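Local coordinates for protein acetyl-CoA acetyltransferase A (Ascaris suum, PDB 6BJA) that binds coenzyme A and, as a thiolase, probably joins or cleaves acyl-CoA thioesters at a carbon-carbon bond through an enzyme-bound acyl intermediate, at residues S32-G37 against A73-I78; I38-E43 against E203-S208; V282-E287 against K304-Q309; E315-W320 against D375-A380. One frame throughout, in Å; residues are numbered along the deposited sequence.

Contact 1: S32-G37 against A73-I78; sequences SAVDLG and ARQISI
Ile76 lies across the first turn of helix 33-48, with Val34 and Gly37 beneath it, where this helix packs on helix 72-79 in the N-terminal half of the thiolase fold. The axes of the two short segments pass 8.9 Å apart and cross at -42°. Each branch of Ile76 has its own place. CG1 rests 3.7 Å from the backbone O of Val34, while CG2, anti to its backbone N, reaches the carbonyl O of Gly37 at 3.7 Å. CD1 continues over Gly37, which has no side chain, and stops 4.0 Å from its CA.

Val34 fills the neighbouring position. Its chi1 of 167° sets CG1 anti to the backbone N and sends CG2 toward the amide of Gln75, where CG2 lies 3.8 Å from OE1. The two side chains cross at about a right angle, and CG1 also brushes the Gln75 stem, 4.1 Å from CB. The polar end of Gln75 is held from its other atom: NE2 donates to the backbone O atoms of Gln70 and Leu68.

At the start of helix 33-48, Ser32 and Asp35 form a capping box. Asp35 N donates to Ser32 OG at 2.9 Å, and Ser32 N returns a nearly straight bond to Asp35 OD2 at 3.0 Å, meeting the carboxylate on its anti side, well out of its plane.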
loop_
_atom_site.group_PDB
_atom_site.type_symbol
_atom_site.label_atom_id
_atom_site.label_comp_id
_atom_site.label_asym_id
_atom_site.label_seq_id
_atom_site.Cartn_x
_atom_site.Cartn_y
_atom_site.Cartn_z
ATOM N N SER A 32 -10.318 16.831 10.231
ATOM C CA SER A 32 -10.860 16.354 8.970
ATOM C C SER A 32 -11.685 17.438 8.306
ATOM O O SER A 32 -12.036 18.439 8.935
ATOM C CB SER A 32 -11.736 15.128 9.219
ATOM O OG SER A 32 -12.912 15.544 9.890
ATOM N N ALA A 33 -12.016 17.233 7.034
ATOM C CA ALA A 33 -12.948 18.122 6.365
ATOM C C ALA A 33 -14.297 18.187 7.097
ATOM O O ALA A 33 -14.957 19.224 7.099
ATOM C CB ALA A 33 -13.154 17.687 4.922
ATOM N N VAL A 34 -14.708 17.078 7.713
ATOM C CA VAL A 34 -15.935 17.075 8.507
ATOM C C VAL A 34 -15.763 17.995 9.707
ATOM O O VAL A 34 -16.618 18.851 9.965
ATOM C CB VAL A 34 -16.321 15.635 8.944
ATOM C CG1 VAL A 34 -17.410 15.650 10.035
ATOM C CG2 VAL A 34 -16.796 14.865 7.712
ATOM N N ASP A 35 -14.655 17.852 10.424
ATOM C CA ASP A 35 -14.391 18.724 11.575
ATOM C C ASP A 35 -14.438 20.200 11.174
ATOM O O ASP A 35 -15.067 21.012 11.843
ATOM C CB ASP A 35 -13.031 18.420 12.203
ATOM C CG ASP A 35 -12.958 17.036 12.823
ATOM O OD1 ASP A 35 -13.986 16.517 13.355
ATOM O OD2 ASP A 35 -11.853 16.456 12.784
ATOM N N LEU A 36 -13.789 20.558 10.067
ATOM C CA LEU A 36 -13.749 21.962 9.687
ATOM C C LEU A 36 -15.123 22.448 9.242
ATOM O O LEU A 36 -15.492 23.601 9.453
ATOM C CB LEU A 36 -12.717 22.182 8.572
ATOM C CG LEU A 36 -11.265 21.812 8.874
ATOM C CD1 LEU A 36 -10.407 21.976 7.633
ATOM C CD2 LEU A 36 -10.734 22.692 10.017
ATOM N N GLY A 37 -15.873 21.567 8.598
ATOM C CA GLY A 37 -17.217 21.886 8.140
ATOM C C GLY A 37 -18.131 22.148 9.322
ATOM O O GLY A 37 -18.975 23.040 9.283
ATOM N N ALA A 73 -21.747 15.918 4.120
ATOM C CA ALA A 73 -22.769 16.920 4.432
ATOM C C ALA A 73 -23.677 16.440 5.566
ATOM O O ALA A 73 -24.015 17.228 6.442
ATOM C CB ALA A 73 -23.593 17.259 3.224
ATOM N N ARG A 74 -24.036 15.155 5.577
ATOM C CA ARG A 74 -24.896 14.634 6.640
ATOM C C ARG A 74 -24.151 14.546 7.986
ATOM O O ARG A 74 -24.716 14.824 9.045
ATOM C CB ARG A 74 -25.437 13.277 6.235
ATOM C CG ARG A 74 -26.415 12.665 7.231
ATOM C CD ARG A 74 -27.712 13.428 7.286
ATOM N NE ARG A 74 -28.754 12.637 7.979
ATOM C CZ ARG A 74 -29.956 13.105 8.294
ATOM N NH1 ARG A 74 -30.325 14.333 7.950
ATOM N NH2 ARG A 74 -30.816 12.321 8.938
ATOM N N GLN A 75 -22.890 14.138 7.951
ATOM C CA GLN A 75 -22.068 14.105 9.146
ATOM C C GLN A 75 -21.969 15.493 9.750
ATOM O O GLN A 75 -22.124 15.672 10.953
ATOM C CB GLN A 75 -20.680 13.563 8.843
ATOM C CG GLN A 75 -20.637 12.129 8.350
ATOM C CD GLN A 75 -19.218 11.665 8.159
ATOM O OE1 GLN A 75 -18.395 11.742 9.079
ATOM N NE2 GLN A 75 -18.905 11.210 6.957
ATOM N N ILE A 76 -21.701 16.478 8.908
ATOM C CA ILE A 76 -21.553 17.856 9.358
ATOM C C ILE A 76 -22.861 18.381 9.941
ATOM O O ILE A 76 -22.903 18.980 11.030
ATOM C CB ILE A 76 -21.082 18.748 8.179
ATOM C CG1 ILE A 76 -19.636 18.413 7.815
ATOM C CG2 ILE A 76 -21.209 20.243 8.507
ATOM C CD1 ILE A 76 -19.223 18.930 6.434
ATOM N N SER A 77 -23.954 18.115 9.233
ATOM C CA SER A 77 -25.260 18.601 9.632
ATOM C C SER A 77 -25.649 18.053 11.007
ATOM O O SER A 77 -26.033 18.802 11.918
ATOM C CB SER A 77 -26.278 18.200 8.580
ATOM O OG SER A 77 -27.556 18.747 8.790
ATOM N N ILE A 78 -25.533 16.744 11.162
ATOM C CA ILE A 78 -25.914 16.118 12.433
ATOM C C ILE A 78 -25.049 16.632 13.584
ATOM O O ILE A 78 -25.568 16.967 14.681
ATOM C CB ILE A 78 -25.840 14.581 12.335
ATOM C CG1 ILE A 78 -27.011 14.086 11.495
ATOM C CG2 ILE A 78 -25.871 13.935 13.736
ATOM C CD1 ILE A 78 -26.997 12.597 11.214
#

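Contact 2: I38-E43 against E203-S208; sequences IVVTKE and EVVPVS
Val205 presents both methyl groups to one face of helix 33-48, packing an extended chain segment against a helix within the N-terminal part of the thiolase fold. Its CG2 lies 4.0 Å from Val39 CG1, and its CG1 lies only 3.4 Å from CG of Glu43, one helical turn beyond Val39, a tight approach for two carbons. Val39 and Glu43 each pass alongside Val205, running the opposite way to it. Val40 reaches the same valine from the flank, with CG1 4.4 Å from Val205 CG2. Val39 spans two partners, because its CG1 also stands 4.3 Å from Val207 CG2.

The torsions explain this division. Val205 holds CG2 between its backbone N and carbonyl carbon (chi1 -53°), leaving CG1 beside the backbone N to meet the glutamate stem. Glu43 starts with CG anti to its backbone N and then bends at chi2 (73°), so that the aliphatic part touches Val205 while the carboxylate turns to Arg47, whose NE forms a salt bridge with OE2.

Farther out, the extended segment is fastened to the body of the fold. Val205 and Glu203 form backbone hydrogen bonds with Arg18 of strand 11-23, and Val207 pairs with Leu219 in a small antiparallel sheet. Val40 and Val207 both also touch Thr19, which joins the helix and the extended chain to the same central strand. OE1 of Glu203 is held twice, by Arg18 NE in a salt bridge and by Thr367 OG1 in a hydrogen bond.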
loop_
_atom_site.group_PDB
_atom_site.type_symbol
_atom_site.label_atom_id
_atom_site.label_comp_id
_atom_site.label_asym_id
_atom_site.label_seq_id
_atom_site.Cartn_x
_atom_site.Cartn_y
_atom_site.Cartn_z
ATOM N N ILE A 38 -17.956 21.383 10.394
ATOM C CA ILE A 38 -18.738 21.615 11.597
ATOM C C ILE A 38 -18.396 22.983 12.212
ATOM O O ILE A 38 -19.293 23.723 12.649
ATOM C CB ILE A 38 -18.507 20.491 12.625
ATOM C CG1 ILE A 38 -19.050 19.171 12.101
ATOM C CG2 ILE A 38 -19.154 20.833 13.997
ATOM C CD1 ILE A 38 -18.464 17.952 12.794
ATOM N N VAL A 39 -17.115 23.346 12.230
ATOM C CA VAL A 39 -16.730 24.642 12.790
ATOM C C VAL A 39 -17.486 25.745 12.092
ATOM O O VAL A 39 -18.095 26.582 12.760
ATOM C CB VAL A 39 -15.218 24.888 12.678
ATOM C CG1 VAL A 39 -14.837 26.335 13.043
ATOM C CG2 VAL A 39 -14.474 23.926 13.560
ATOM N N VAL A 40 -17.448 25.775 10.751
ATOM C CA VAL A 40 -18.043 26.915 10.067
ATOM C C VAL A 40 -19.569 26.832 10.019
ATOM O O VAL A 40 -20.245 27.861 10.013
ATOM C CB VAL A 40 -17.476 27.122 8.650
ATOM C CG1 VAL A 40 -16.030 27.564 8.744
ATOM C CG2 VAL A 40 -17.609 25.864 7.785
ATOM N N THR A 41 -20.126 25.621 10.030
ATOM C CA THR A 41 -21.567 25.496 10.038
ATOM C C THR A 41 -22.130 25.997 11.364
ATOM O O THR A 41 -23.073 26.772 11.378
ATOM C CB THR A 41 -21.992 24.035 9.783
ATOM O OG1 THR A 41 -21.538 23.657 8.474
ATOM C CG2 THR A 41 -23.501 23.858 9.834
ATOM N N LYS A 42 -21.547 25.550 12.462
ATOM C CA LYS A 42 -21.996 26.016 13.773
ATOM C C LYS A 42 -21.856 27.529 13.882
ATOM O O LYS A 42 -22.773 28.190 14.377
ATOM C CB LYS A 42 -21.224 25.322 14.887
ATOM C CG LYS A 42 -21.627 23.869 15.107
ATOM C CD LYS A 42 -20.806 23.289 16.250
ATOM C CE LYS A 42 -21.640 22.393 17.131
ATOM N NZ LYS A 42 -20.858 21.949 18.327
ATOM N N GLU A 43 -20.747 28.103 13.399
ATOM C CA GLU A 43 -20.584 29.544 13.619
ATOM C C GLU A 43 -21.494 30.324 12.670
ATOM O O GLU A 43 -22.025 31.357 13.029
ATOM C CB GLU A 43 -19.124 29.979 13.463
ATOM C CG GLU A 43 -18.905 31.442 13.838
ATOM C CD GLU A 43 -18.975 31.705 15.335
ATOM O OE1 GLU A 43 -18.780 30.734 16.134
ATOM O OE2 GLU A 43 -19.211 32.902 15.710
ATOM N N GLU A 203 -14.908 38.046 9.402
ATOM C CA GLU A 203 -15.233 36.792 8.727
ATOM C C GLU A 203 -14.552 35.548 9.261
ATOM O O GLU A 203 -15.069 34.448 9.073
ATOM C CB GLU A 203 -14.897 36.921 7.233
ATOM C CG GLU A 203 -13.415 36.854 6.858
ATOM C CD GLU A 203 -13.185 37.364 5.449
ATOM O OE1 GLU A 203 -12.653 36.605 4.575
ATOM O OE2 GLU A 203 -13.531 38.552 5.211
ATOM N N VAL A 204 -13.376 35.694 9.860
ATOM C CA VAL A 204 -12.601 34.533 10.293
ATOM C C VAL A 204 -13.027 34.063 11.661
ATOM O O VAL A 204 -13.156 34.876 12.600
ATOM C CB VAL A 204 -11.076 34.838 10.293
ATOM C CG1 VAL A 204 -10.292 33.688 10.899
ATOM C CG2 VAL A 204 -10.589 35.036 8.874
ATOM N N VAL A 205 -13.227 32.760 11.787
ATOM C CA VAL A 205 -13.552 32.156 13.069
ATOM C C VAL A 205 -12.370 31.274 13.474
ATOM O O VAL A 205 -11.850 30.493 12.669
ATOM C CB VAL A 205 -14.882 31.397 12.972
ATOM C CG1 VAL A 205 -15.927 32.341 12.420
ATOM C CG2 VAL A 205 -14.774 30.236 12.072
ATOM N N PRO A 206 -11.894 31.425 14.714
ATOM C CA PRO A 206 -10.700 30.669 15.084
ATOM C C PRO A 206 -10.990 29.193 15.240
ATOM O O PRO A 206 -12.109 28.828 15.622
ATOM C CB PRO A 206 -10.301 31.288 16.426
ATOM C CG PRO A 206 -11.589 31.780 16.994
ATOM C CD PRO A 206 -12.345 32.315 15.805
ATOM N N VAL A 207 -9.985 28.368 14.956
ATOM C CA VAL A 207 -10.119 26.914 15.012
ATOM C C VAL A 207 -9.244 26.360 16.113
ATOM O O VAL A 207 -8.020 26.473 16.090
ATOM C CB VAL A 207 -9.744 26.241 13.666
ATOM C CG1 VAL A 207 -9.865 24.724 13.786
ATOM C CG2 VAL A 207 -10.614 26.791 12.555
ATOM N N SER A 208 -9.902 25.793 17.110
ATOM C CA SER A 208 -9.223 25.102 18.187
ATOM C C SER A 208 -8.626 23.806 17.664
ATOM O O SER A 208 -9.307 23.069 16.953
ATOM C CB SER A 208 -10.205 24.796 19.310
ATOM O OG SER A 208 -10.761 25.998 19.826
#

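Contact 3: V282-E287 against K304-Q309; sequences VLSYAE and KQLLSQ
Gln309 fastens the last part of helix 298-310 to strand 280-289 through one nitrogen. Its NE2 donates to Ser284 OG at 2.8 Å and to the backbone O of Tyr285, also at 2.8 Å; both bonds are bent, at 145° and 138°. Tyr285 O lies almost in the plane of the glutamine amide, although NE2 sits above the plane of the Tyr285 carbonyl, 50° out of it and so not on a lone pair. Ser284 OG is tilted somewhat from the amide. Behind these bonds, Gln305 NE2, one turn earlier in the helix, gives Gln309 OE1 a nearly straight hydrogen bond at 2.9 Å. Gln309 reaches the strand by an extended chain beyond CG.

Here helix 298-310 packs on the large mixed sheet of the C-terminal thiolase domain, the helix and strand segments running roughly antiparallel. Leu306 and Ala286 carry the packing. Leu306 CD1 lies on the strand backbone, 3.6 Å from Tyr285 CA, and its CB stands 3.9 Å from Ala286 CB. Leu283 and Ser284 form a classic beta bulge opposite Leu393 of strand 388-396, and the Leu306 side chain also packs on that neighbouring strand. Tyr285 turns away from the helix, its ring meeting Tyr113 of the second subunit edge-to-face.

With two acceptors at NE2 and a donor at OE1, the orientation of the Gln309 amide is defined by its partners: the reverse orientation would bring its oxygen against the carbonyl oxygen of Tyr285 and its nitrogen against the NH2 group of Gln305.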
loop_
_atom_site.group_PDB
_atom_site.type_symbol
_atom_site.label_atom_id
_atom_site.label_comp_id
_atom_site.label_asym_id
_atom_site.label_seq_id
_atom_site.Cartn_x
_atom_site.Cartn_y
_atom_site.Cartn_z
ATOM N N VAL A 282 -28.505 37.957 -2.549
ATOM C CA VAL A 282 -28.029 37.335 -3.778
ATOM C C VAL A 282 -28.936 37.784 -4.922
ATOM O O VAL A 282 -30.121 37.480 -4.920
ATOM C CB VAL A 282 -28.014 35.805 -3.693
ATOM C CG1 VAL A 282 -27.603 35.211 -5.044
ATOM C CG2 VAL A 282 -27.083 35.334 -2.597
ATOM N N LEU A 283 -28.380 38.522 -5.883
ATOM C CA LEU A 283 -29.187 39.101 -6.955
ATOM C C LEU A 283 -29.321 38.180 -8.153
ATOM O O LEU A 283 -30.381 38.127 -8.788
ATOM C CB LEU A 283 -28.589 40.414 -7.413
ATOM C CG LEU A 283 -28.577 41.536 -6.386
ATOM C CD1 LEU A 283 -28.036 42.786 -7.036
ATOM C CD2 LEU A 283 -29.963 41.766 -5.804
ATOM N N SER A 284 -28.244 37.470 -8.462
ATOM C CA SER A 284 -28.188 36.662 -9.667
ATOM C C SER A 284 -26.973 35.761 -9.646
ATOM O O SER A 284 -26.031 35.986 -8.869
ATOM C CB SER A 284 -28.148 37.563 -10.907
ATOM O OG SER A 284 -28.365 36.818 -12.094
ATOM N N TYR A 285 -26.982 34.752 -10.512
ATOM C CA TYR A 285 -25.815 33.910 -10.707
ATOM C C TYR A 285 -25.755 33.476 -12.172
ATOM O O TYR A 285 -26.752 33.546 -12.893
ATOM C CB TYR A 285 -25.855 32.696 -9.776
ATOM C CG TYR A 285 -27.001 31.783 -10.031
ATOM C CD1 TYR A 285 -26.887 30.825 -11.014
ATOM C CD2 TYR A 285 -28.183 31.872 -9.317
ATOM C CE1 TYR A 285 -27.875 29.990 -11.292
ATOM C CE2 TYR A 285 -29.230 30.996 -9.602
ATOM C CZ TYR A 285 -29.042 30.063 -10.606
ATOM O OH TYR A 285 -29.999 29.146 -10.980
ATOM N N ALA A 286 -24.581 33.033 -12.595
ATOM C CA ALA A 286 -24.382 32.569 -13.955
ATOM C C ALA A 286 -23.322 31.492 -13.961
ATOM O O ALA A 286 -22.459 31.437 -13.070
ATOM C CB ALA A 286 -23.985 33.712 -14.850
ATOM N N GLU A 287 -23.375 30.642 -14.985
ATOM C CA GLU A 287 -22.434 29.557 -15.133
ATOM C C GLU A 287 -22.023 29.503 -16.593
ATOM O O GLU A 287 -22.854 29.723 -17.467
ATOM C CB GLU A 287 -23.056 28.232 -14.703
ATOM C CG GLU A 287 -23.576 28.228 -13.256
ATOM C CD GLU A 287 -24.408 26.996 -12.913
ATOM O OE1 GLU A 287 -25.463 26.789 -13.546
ATOM O OE2 GLU A 287 -24.026 26.252 -11.991
ATOM N N LYS A 304 -19.803 37.946 -18.055
ATOM C CA LYS A 304 -20.476 38.644 -19.153
ATOM C C LYS A 304 -21.965 38.285 -19.164
ATOM O O LYS A 304 -22.819 39.159 -19.284
ATOM C CB LYS A 304 -19.810 38.310 -20.492
ATOM C CG LYS A 304 -18.481 39.000 -20.643
ATOM C CD LYS A 304 -17.752 38.590 -21.915
ATOM C CE LYS A 304 -16.364 39.167 -21.920
ATOM N NZ LYS A 304 -16.422 40.643 -21.730
ATOM N N GLN A 305 -22.265 37.006 -18.955
ATOM C CA GLN A 305 -23.640 36.525 -18.882
ATOM C C GLN A 305 -24.349 37.110 -17.669
ATOM O O GLN A 305 -25.460 37.613 -17.762
ATOM C CB GLN A 305 -23.660 35.000 -18.826
ATOM C CG GLN A 305 -25.045 34.378 -18.746
ATOM C CD GLN A 305 -25.954 34.813 -19.878
ATOM O OE1 GLN A 305 -25.554 34.825 -21.045
ATOM N NE2 GLN A 305 -27.183 35.184 -19.538
ATOM N N LEU A 306 -23.669 37.068 -16.530
ATOM C CA LEU A 306 -24.211 37.596 -15.282
ATOM C C LEU A 306 -24.634 39.062 -15.408
ATOM O O LEU A 306 -25.726 39.449 -15.002
ATOM C CB LEU A 306 -23.164 37.446 -14.180
ATOM C CG LEU A 306 -23.538 37.850 -12.755
ATOM C CD1 LEU A 306 -24.565 36.898 -12.177
ATOM C CD2 LEU A 306 -22.302 37.883 -11.872
ATOM N N LEU A 307 -23.754 39.876 -15.982
ATOM C CA LEU A 307 -23.991 41.311 -16.093
ATOM C C LEU A 307 -25.072 41.597 -17.137
ATOM O O LEU A 307 -25.934 42.440 -16.917
ATOM C CB LEU A 307 -22.694 42.033 -16.445
ATOM C CG LEU A 307 -21.573 42.017 -15.404
ATOM C CD1 LEU A 307 -20.352 42.742 -15.955
ATOM C CD2 LEU A 307 -22.014 42.676 -14.115
ATOM N N SER A 308 -25.024 40.880 -18.256
ATOM C CA SER A 308 -26.028 41.025 -19.309
ATOM C C SER A 308 -27.443 40.793 -18.785
ATOM O O SER A 308 -28.321 41.632 -18.960
ATOM C CB SER A 308 -25.753 40.053 -20.457
ATOM O OG SER A 308 -26.749 40.188 -21.454
ATOM N N GLN A 309 -27.653 39.663 -18.119
ATOM C CA GLN A 309 -28.981 39.301 -17.637
ATOM C C GLN A 309 -29.453 40.197 -16.501
ATOM O O GLN A 309 -30.646 40.234 -16.184
ATOM C CB GLN A 309 -28.998 37.831 -17.195
ATOM C CG GLN A 309 -28.188 37.509 -15.945
ATOM C CD GLN A 309 -27.919 36.012 -15.767
ATOM O OE1 GLN A 309 -27.975 35.234 -16.723
ATOM N NE2 GLN A 309 -27.618 35.606 -14.537
#

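Contact 4: E315-W320 against D375-A380; sequences ESIALW and DELGVA
Trp320 and Val379 run alongside one another in the same direction, the six-membered part of the indole against the valine: CE3 is 3.6 Å from Val379 CB. Ile317 completes this cluster. Its CG2 stands over one face of the indole, 3.5 Å above the plane and offset toward the rim, while CD1 reaches Val379 CG2 at 3.9 Å. With CG2 anti to the backbone N that methyl lies at the indole, and a chi2 of -57° turns CD1 to Leu377 CB, 4.0 Å away; the Ile317 and Leu377 side chains cross at about a right angle.

The backbones beneath belong to neighbouring parallel strands, 319-322 and 377-384, joined through helices as in a beta-alpha-beta crossover; within the chain, strand 319-322 ends the large mixed sheet of the thiolase fold. Leu319 is bridged with Gly378 and Trp320 with Val379. Val379 N donates to Leu319 O at 3.2 Å, in the carbonyl plane. Val379 and Trp320 face helix 298-310, whereas Leu319 and Ala380 face helix 357-371.

At the start of the pairing, Ala318 N donates to Leu377 O at 2.9 Å, and the Ala318 methyl packs along the Glu376 side chain, its CB 3.6 Å from CD. Glu376 is extended beyond CG, and its OE1 accepts from the backbone N of Lys373. Where the chains diverge, a water bridges the gap: it donates to Ser316 O and accepts from Leu377 N, at 2.9 Å from each.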
loop_
_atom_site.group_PDB
_atom_site.type_symbol
_atom_site.label_atom_id
_atom_site.label_comp_id
_atom_site.label_asym_id
_atom_site.label_seq_id
_atom_site.Cartn_x
_atom_site.Cartn_y
_atom_site.Cartn_z
ATOM N N GLU A 315 -18.704 48.626 -14.717
ATOM C CA GLU A 315 -18.514 49.813 -13.889
ATOM C C GLU A 315 -19.486 49.899 -12.710
ATOM O O GLU A 315 -19.223 50.615 -11.742
ATOM C CB GLU A 315 -18.647 51.069 -14.760
ATOM C CG GLU A 315 -17.460 51.308 -15.687
ATOM C CD GLU A 315 -17.297 50.258 -16.787
ATOM O OE1 GLU A 315 -18.315 49.727 -17.295
ATOM O OE2 GLU A 315 -16.132 49.971 -17.152
ATOM N N SER A 316 -20.601 49.173 -12.807
ATOM C CA SER A 316 -21.613 49.087 -11.745
ATOM C C SER A 316 -21.086 48.394 -10.494
ATOM O O SER A 316 -21.696 48.484 -9.433
ATOM C CB SER A 316 -22.843 48.301 -12.216
ATOM O OG SER A 316 -23.315 48.705 -13.491
ATOM N N ILE A 317 -19.986 47.663 -10.646
ATOM C CA ILE A 317 -19.537 46.711 -9.627
ATOM C C ILE A 317 -18.410 47.325 -8.808
ATOM O O ILE A 317 -17.384 47.739 -9.341
ATOM C CB ILE A 317 -19.063 45.393 -10.280
ATOM C CG1 ILE A 317 -20.161 44.817 -11.175
ATOM C CG2 ILE A 317 -18.555 44.402 -9.238
ATOM C CD1 ILE A 317 -21.514 44.537 -10.516
ATOM N N ALA A 318 -18.607 47.393 -7.502
ATOM C CA ALA A 318 -17.627 48.010 -6.623
ATOM C C ALA A 318 -16.388 47.146 -6.408
ATOM O O ALA A 318 -15.265 47.649 -6.402
ATOM C CB ALA A 318 -18.264 48.335 -5.282
ATOM N N LEU A 319 -16.604 45.852 -6.173
ATOM C CA LEU A 319 -15.526 44.926 -5.860
ATOM C C LEU A 319 -15.721 43.604 -6.562
ATOM O O LEU A 319 -16.846 43.161 -6.748
ATOM C CB LEU A 319 -15.441 44.647 -4.362
ATOM C CG LEU A 319 -14.977 45.786 -3.469
ATOM C CD1 LEU A 319 -15.068 45.291 -2.017
ATOM C CD2 LEU A 319 -13.576 46.253 -3.791
ATOM N N TRP A 320 -14.595 42.979 -6.865
ATOM C CA TRP A 320 -14.538 41.687 -7.531
ATOM C C TRP A 320 -13.723 40.726 -6.709
ATOM O O TRP A 320 -12.698 41.109 -6.148
ATOM C CB TRP A 320 -13.899 41.807 -8.921
ATOM C CG TRP A 320 -14.577 42.750 -9.815
ATOM C CD1 TRP A 320 -14.392 44.100 -9.860
ATOM C CD2 TRP A 320 -15.535 42.440 -10.830
ATOM N NE1 TRP A 320 -15.193 44.652 -10.827
ATOM C CE2 TRP A 320 -15.914 43.660 -11.428
ATOM C CE3 TRP A 320 -16.137 41.254 -11.262
ATOM C CZ2 TRP A 320 -16.844 43.713 -12.471
ATOM C CZ3 TRP A 320 -17.057 41.316 -12.288
ATOM C CH2 TRP A 320 -17.416 42.537 -12.864
ATOM N N ASP A 375 -24.749 48.877 0.279
ATOM C CA ASP A 375 -25.325 49.309 -0.999
ATOM C C ASP A 375 -24.401 49.047 -2.184
ATOM O O ASP A 375 -24.792 49.273 -3.325
ATOM C CB ASP A 375 -25.721 50.797 -0.965
ATOM C CG ASP A 375 -26.831 51.079 0.024
ATOM O OD1 ASP A 375 -27.773 50.267 0.092
ATOM O OD2 ASP A 375 -26.766 52.114 0.723
ATOM N N GLU A 376 -23.186 48.569 -1.926
ATOM C CA GLU A 376 -22.284 48.212 -3.016
ATOM C C GLU A 376 -22.636 46.861 -3.618
ATOM O O GLU A 376 -23.129 45.964 -2.925
ATOM C CB GLU A 376 -20.829 48.203 -2.547
ATOM C CG GLU A 376 -20.295 49.594 -2.246
ATOM C CD GLU A 376 -18.807 49.621 -1.941
ATOM O OE1 GLU A 376 -18.245 48.588 -1.499
ATOM O OE2 GLU A 376 -18.186 50.697 -2.127
ATOM N N LEU A 377 -22.370 46.753 -4.917
ATOM C CA LEU A 377 -22.522 45.509 -5.669
ATOM C C LEU A 377 -21.172 44.830 -5.801
ATOM O O LEU A 377 -20.161 45.475 -6.050
ATOM C CB LEU A 377 -23.108 45.767 -7.059
ATOM C CG LEU A 377 -24.530 46.324 -7.101
ATOM C CD1 LEU A 377 -24.944 46.504 -8.550
ATOM C CD2 LEU A 377 -25.519 45.437 -6.351
ATOM N N GLY A 378 -21.166 43.508 -5.625
ATOM C CA GLY A 378 -19.947 42.747 -5.795
ATOM C C GLY A 378 -20.205 41.516 -6.660
ATOM O O GLY A 378 -21.322 40.991 -6.737
ATOM N N VAL A 379 -19.151 41.060 -7.323
ATOM C CA VAL A 379 -19.184 39.815 -8.081
ATOM C C VAL A 379 -18.065 38.893 -7.632
ATOM O O VAL A 379 -16.912 39.309 -7.525
ATOM C CB VAL A 379 -19.064 40.056 -9.600
ATOM C CG1 VAL A 379 -18.998 38.715 -10.372
ATOM C CG2 VAL A 379 -20.234 40.853 -10.080
ATOM N N ALA A 380 -18.417 37.640 -7.345
ATOM C CA ALA A 380 -17.433 36.609 -7.078
ATOM C C ALA A 380 -17.505 35.591 -8.203
ATOM O O ALA A 380 -18.596 35.151 -8.567
ATOM C CB ALA A 380 -17.672 35.952 -5.727
HETATM O O HOH W 1 -21.564 49.011 -6.614
#

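The contacts fall into two pairs, one in each sequence-family half. Contacts 1 and 2 share helix 33-48, with centres 12 Å apart, and meet where Ile76 CG2 lies 3.4 Å from Thr41 OG1. Contacts 3 and 4 also have centres 12 Å apart: strand 388-396 lies between their strands in the large sheet, while helix 298-310 joins them, Leu306 CD2 lying 3.7 Å from Val379 CG1. Between the pairs, contacts 2 and 4 come nearest, about 10 Å between closest atoms. All four lie away from the coenzyme A pocket and the predicted catalytic residues Cys95, His355 and Cys383, although Cys383 lies farther along strand 377-384, whose first part belongs to contact 4.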